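Local coordinates for 3-oxoacyl-(Acyl-carrier protein) synthase (Burkholderia xenovorans, PDB 4EFI), which probably catalyses the condensation of an acyl group with malonyl-acyl-carrier protein to give a 3-oxoacyl product, as other 3-oxoacyl-(acyl-carrier protein) synthases do, at residues L171-A176 with Y298-C303; L268-N273 with F328-G333. All blocks are in the same frame, centred on the assembly; numbering follows the deposited sequence.

Both contacts are buried, and their centres lie about 11 Å apart. Contact 1 joins two loops, the one leading into strand 176-184 and the one between helices 295-298 and 305-313, through backbone bonds and a carboxamide. Contact 2 instead continues a beta sheet: strand 266-269 pairs in parallel with strand 323-331, and its side-chain chemistry is largely aromatic. The two meet at the 270-272 turn, where the side-chain amide of N300 probably donates to A272 O and packs against H270. H270, N300 and nearby C128 match the Cys-His-Asn set of ketoacyl synthase III enzymes, consistent with a shared active site.

Contact 1: residues L171-A176 with Y298-C303; sequences LLFGDA and YGNTSC
L172 reaches N300 in two ways. Its carbonyl O accepts a nearly straight bond from N300 N (2.9 Å, 171° at the hydrogen), while its CD1 methyl packs on N300 CB at 3.9 Å. The other methyl, CD2, lies over the rim of one face of the F173 ring. F173 runs beside the N300 side chain, pointing the same way, with ring and amide planes 53° apart and F173 CE1 3.6 Å from N300 CG. N300 O sits at the edge of this ring, 3.4 Å from F173 CD1. G174 N donates to that same N300 O (2.9 Å), arriving from above the carbonyl plane. Together with the L172 O bond this makes a single backbone bridge between F173 and N300. G174 CA also lies against Y298 O in a CA-H...O contact, and G174 O receives another from T301 CA. G299, the first residue past helix 295-298 to leave helical angles, has a positive phi that glycine adopts readily. The D175 side chain starts away from the 298-303 loop, its carboxylate held by S159 and the backbone of A60. A176 CB closes the contact on T301 CG2 at 4.0 Å. Within the second loop, N300 CG stands opposite its own backbone N (chi1 173°), placing OD1 to accept from S302 N at 2.9 Å in an Asx turn. The two backbone bonds thus fix the N300 main chain, while S302 N at OD1 and A272 O, the probable acceptor from ND2, set the flip and rotation of its carboxamide, as would suit the asparagine of a Cys-His-Asn site.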
loop_
_atom_site.group_PDB
_atom_site.type_symbol
_atom_site.label_atom_id
_atom_site.label_comp_id
_atom_site.label_asym_id
_atom_site.label_seq_id
_atom_site.Cartn_x
_atom_site.Cartn_y
_atom_site.Cartn_z
ATOM N N LEU A 171 -5.276 -13.508 11.255
ATOM C CA LEU A 171 -5.670 -12.396 12.103
ATOM C C LEU A 171 -5.133 -11.051 11.617
ATOM O O LEU A 171 -5.557 -9.999 12.097
ATOM C CB LEU A 171 -5.142 -12.648 13.523
ATOM C CG LEU A 171 -5.796 -13.751 14.358
ATOM C CD1 LEU A 171 -4.996 -13.976 15.626
ATOM C CD2 LEU A 171 -7.222 -13.412 14.724
ATOM N N LEU A 172 -4.200 -11.073 10.677
ATOM C CA LEU A 172 -3.450 -9.891 10.306
ATOM C C LEU A 172 -4.026 -9.060 9.166
ATOM O O LEU A 172 -4.065 -7.842 9.234
ATOM C CB LEU A 172 -2.028 -10.315 9.935
ATOM C CG LEU A 172 -1.096 -9.185 9.511
ATOM C CD1 LEU A 172 -0.921 -8.152 10.586
ATOM C CD2 LEU A 172 0.252 -9.786 9.129
ATOM N N PHE A 173 -4.467 -9.723 8.110
ATOM C CA PHE A 173 -4.757 -9.028 6.855
ATOM C C PHE A 173 -6.208 -8.610 6.677
ATOM O O PHE A 173 -7.150 -9.365 6.979
ATOM C CB PHE A 173 -4.320 -9.876 5.655
ATOM C CG PHE A 173 -2.830 -10.030 5.546
ATOM C CD1 PHE A 173 -2.046 -8.978 5.102
ATOM C CD2 PHE A 173 -2.206 -11.213 5.906
ATOM C CE1 PHE A 173 -0.649 -9.124 5.006
ATOM C CE2 PHE A 173 -0.832 -11.352 5.819
ATOM C CZ PHE A 173 -0.065 -10.316 5.379
ATOM N N GLY A 174 -6.367 -7.412 6.137
ATOM C CA GLY A 174 -7.646 -6.892 5.697
ATOM C C GLY A 174 -7.538 -6.464 4.243
ATOM O O GLY A 174 -6.445 -6.480 3.662
ATOM N N ASP A 175 -8.665 -6.051 3.673
ATOM C CA ASP A 175 -8.753 -5.705 2.261
ATOM C C ASP A 175 -9.099 -4.231 2.057
ATOM O O ASP A 175 -9.885 -3.662 2.810
ATOM C CB ASP A 175 -9.816 -6.565 1.579
ATOM C CG ASP A 175 -9.495 -8.044 1.627
ATOM O OD1 ASP A 175 -8.312 -8.397 1.788
ATOM O OD2 ASP A 175 -10.430 -8.853 1.491
ATOM N N ALA A 176 -8.470 -3.607 1.067
ATOM C CA ALA A 176 -8.813 -2.250 0.667
ATOM C C ALA A 176 -8.364 -1.975 -0.763
ATOM O O ALA A 176 -7.426 -2.593 -1.252
ATOM C CB ALA A 176 -8.180 -1.247 1.617
ATOM N N TYR A 298 -8.556 -1.701 10.282
ATOM C CA TYR A 298 -8.473 -2.205 8.918
ATOM C C TYR A 298 -7.532 -3.388 8.730
ATOM O O TYR A 298 -7.514 -3.987 7.652
ATOM C CB TYR A 298 -8.105 -1.095 7.920
ATOM C CG TYR A 298 -9.106 0.017 7.962
ATOM C CD1 TYR A 298 -10.378 -0.145 7.422
ATOM C CD2 TYR A 298 -8.814 1.217 8.622
ATOM C CE1 TYR A 298 -11.325 0.871 7.514
ATOM C CE2 TYR A 298 -9.750 2.220 8.721
ATOM C CZ TYR A 298 -10.996 2.040 8.171
ATOM O OH TYR A 298 -11.950 3.047 8.260
ATOM N N GLY A 299 -6.773 -3.751 9.763
ATOM C CA GLY A 299 -5.711 -4.725 9.594
ATOM C C GLY A 299 -4.650 -4.212 8.644
ATOM O O GLY A 299 -4.620 -3.037 8.275
ATOM N N ASN A 300 -3.759 -5.113 8.251
ATOM C CA ASN A 300 -2.722 -4.851 7.260
ATOM C C ASN A 300 -3.363 -5.017 5.886
ATOM O O ASN A 300 -3.814 -6.109 5.557
ATOM C CB ASN A 300 -1.607 -5.873 7.502
ATOM C CG ASN A 300 -0.511 -5.869 6.472
ATOM O OD1 ASN A 300 -0.687 -5.471 5.318
ATOM N ND2 ASN A 300 0.650 -6.377 6.887
ATOM N N THR A 301 -3.421 -3.939 5.100
ATOM C CA THR A 301 -4.082 -3.961 3.790
ATOM C C THR A 301 -3.080 -3.931 2.653
ATOM O O THR A 301 -3.387 -3.508 1.541
ATOM C CB THR A 301 -5.088 -2.809 3.631
ATOM O OG1 THR A 301 -4.433 -1.545 3.817
ATOM C CG2 THR A 301 -6.243 -2.973 4.629
ATOM N N SER A 302 -1.888 -4.445 2.924
ATOM C CA SER A 302 -0.905 -4.668 1.853
ATOM C C SER A 302 -0.672 -3.381 1.075
ATOM O O SER A 302 -0.334 -2.357 1.657
ATOM C CB SER A 302 -1.431 -5.754 0.915
ATOM O OG SER A 302 -0.458 -6.083 -0.082
ATOM N N CYS A 303 -0.565 -3.392 -0.242
ATOM C CA CYS A 303 -0.199 -2.173 -0.967
ATOM C C CYS A 303 -1.130 -0.978 -0.728
ATOM O O CYS A 303 -0.725 0.155 -0.948
ATOM C CB CYS A 303 -0.096 -2.417 -2.480
ATOM S SG CYS A 303 -1.599 -3.037 -3.230
HETATM O O HOH W 1 -9.699 -3.727 5.970
#

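Contact 2: residues L268-N273 with F328-G333; sequences LFHQAN and FGFGVG
One face of the F269 ring carries F328 CD2, 3.8 Å above the plane and toward the rim, and its edge meets F330 CE1 in plane. The F269 and F328 rings are oblique, with planes 33° apart. F330 receives H270 over one face: H270 CB lies 4.0 Å above it, and the imidazole turns an edge to that face in a T-shaped pair, planes at 74°. F330 reaches this place with CG lodged between its backbone N and carbonyl carbon (chi1 41°); its CE2 then meets A272 CB at 3.9 Å. A272 N lies over the rim of one face of the H270 ring.

The backbones pair in parallel, L268 O accepting from F328 N (2.8 Å) and F328 O from H270 N (2.9 Å). The chain then leaves the sheet in an inverse gamma turn centred on Q271, whose NE2 returns to F269 O at 3.0 Å. Helix 235-257 packs on the same aromatic cluster. The backbone bond therefore anchors H270 where the strand ends, while the F330 face and a hydrogen bond between ND1 and S305 OG place the imidazole, a mixed aromatic and polar setting for the histidine that borders C128.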
loop_
_atom_site.group_PDB
_atom_site.type_symbol
_atom_site.label_atom_id
_atom_site.label_comp_id
_atom_site.label_asym_id
_atom_site.label_seq_id
_atom_site.Cartn_x
_atom_site.Cartn_y
_atom_site.Cartn_z
ATOM N N LEU A 268 4.313 8.138 7.311
ATOM C CA LEU A 268 3.303 7.142 6.961
ATOM C C LEU A 268 3.984 5.849 6.582
ATOM O O LEU A 268 4.615 5.781 5.521
ATOM C CB LEU A 268 2.493 7.673 5.791
ATOM C CG LEU A 268 1.840 9.028 6.041
ATOM C CD1 LEU A 268 1.362 9.631 4.745
ATOM C CD2 LEU A 268 0.679 8.859 7.008
ATOM N N PHE A 269 3.881 4.843 7.440
ATOM C CA PHE A 269 4.480 3.544 7.196
ATOM C C PHE A 269 3.448 2.552 6.737
ATOM O O PHE A 269 2.306 2.554 7.199
ATOM C CB PHE A 269 5.099 2.985 8.477
ATOM C CG PHE A 269 6.377 3.661 8.889
ATOM C CD1 PHE A 269 6.344 4.862 9.570
ATOM C CD2 PHE A 269 7.609 3.113 8.575
ATOM C CE1 PHE A 269 7.526 5.511 9.949
ATOM C CE2 PHE A 269 8.785 3.748 8.951
ATOM C CZ PHE A 269 8.735 4.951 9.642
ATOM N N HIS A 270 3.869 1.629 5.887
ATOM C CA HIS A 270 3.078 0.453 5.628
ATOM C C HIS A 270 2.712 -0.165 6.954
ATOM O O HIS A 270 3.573 -0.319 7.839
ATOM C CB HIS A 270 3.864 -0.533 4.784
ATOM C CG HIS A 270 3.292 -1.921 4.799
ATOM N ND1 HIS A 270 2.021 -2.179 4.454
ATOM C CD2 HIS A 270 3.858 -3.138 5.155
ATOM C CE1 HIS A 270 1.787 -3.493 4.572
ATOM N NE2 HIS A 270 2.911 -4.078 5.001
ATOM N N GLN A 271 1.440 -0.519 7.119
ATOM C CA GLN A 271 0.908 -0.967 8.398
ATOM C C GLN A 271 1.145 -2.463 8.587
ATOM O O GLN A 271 0.221 -3.271 8.544
ATOM C CB GLN A 271 -0.573 -0.612 8.493
ATOM C CG GLN A 271 -0.825 0.899 8.359
ATOM C CD GLN A 271 -0.516 1.642 9.636
ATOM O OE1 GLN A 271 -1.255 1.543 10.619
ATOM N NE2 GLN A 271 0.579 2.408 9.628
ATOM N N ALA A 272 2.403 -2.838 8.768
ATOM C CA ALA A 272 2.784 -4.240 8.763
ATOM C C ALA A 272 2.203 -4.989 9.957
ATOM O O ALA A 272 1.622 -6.072 9.806
ATOM C CB ALA A 272 4.309 -4.371 8.747
ATOM N N ASN A 273 2.422 -4.430 11.141
ATOM C CA ASN A 273 1.841 -4.852 12.411
ATOM C C ASN A 273 2.318 -3.844 13.455
ATOM O O ASN A 273 3.359 -3.197 13.286
ATOM C CB ASN A 273 2.196 -6.294 12.787
ATOM C CG ASN A 273 3.662 -6.484 13.107
ATOM O OD1 ASN A 273 4.115 -6.150 14.197
ATOM N ND2 ASN A 273 4.391 -7.083 12.186
ATOM N N PHE A 328 6.805 5.322 3.762
ATOM C CA PHE A 328 7.780 4.228 3.780
ATOM C C PHE A 328 7.070 2.906 3.642
ATOM O O PHE A 328 6.313 2.521 4.520
ATOM C CB PHE A 328 8.587 4.274 5.086
ATOM C CG PHE A 328 9.222 5.604 5.332
ATOM C CD1 PHE A 328 10.386 5.960 4.666
ATOM C CD2 PHE A 328 8.607 6.538 6.142
ATOM C CE1 PHE A 328 10.948 7.209 4.838
ATOM C CE2 PHE A 328 9.167 7.797 6.319
ATOM C CZ PHE A 328 10.345 8.120 5.674
ATOM N N GLY A 329 7.327 2.229 2.527
ATOM C CA GLY A 329 6.746 0.930 2.255
ATOM C C GLY A 329 7.840 -0.113 2.178
ATOM O O GLY A 329 8.941 0.163 1.711
ATOM N N PHE A 330 7.544 -1.304 2.677
ATOM C CA PHE A 330 8.511 -2.389 2.701
ATOM C C PHE A 330 7.772 -3.718 2.707
ATOM O O PHE A 330 6.642 -3.798 3.176
ATOM C CB PHE A 330 9.362 -2.266 3.964
ATOM C CG PHE A 330 8.565 -1.890 5.176
ATOM C CD1 PHE A 330 8.217 -0.572 5.409
ATOM C CD2 PHE A 330 8.137 -2.859 6.065
ATOM C CE1 PHE A 330 7.470 -0.225 6.515
ATOM C CE2 PHE A 330 7.390 -2.516 7.174
ATOM C CZ PHE A 330 7.056 -1.197 7.398
ATOM N N GLY A 331 8.419 -4.767 2.217
ATOM C CA GLY A 331 7.816 -6.086 2.214
ATOM C C GLY A 331 8.260 -6.932 1.038
ATOM O O GLY A 331 9.452 -7.116 0.819
ATOM N N VAL A 332 7.226 -7.580 0.530
ATOM C CA VAL A 332 7.360 -8.601 -0.507
ATOM C C VAL A 332 8.429 -8.235 -1.538
ATOM O O VAL A 332 8.417 -7.136 -2.072
ATOM C CB VAL A 332 6.013 -8.822 -1.250
ATOM C CG1 VAL A 332 6.167 -9.839 -2.353
ATOM C CG2 VAL A 332 4.943 -9.306 -0.324
ATOM N N GLY A 333 9.326 -9.168 -1.834
ATOM C CA GLY A 333 10.285 -8.987 -2.909
ATOM C C GLY A 333 11.608 -9.685 -2.649
ATOM O O GLY A 333 11.969 -10.604 -3.371
#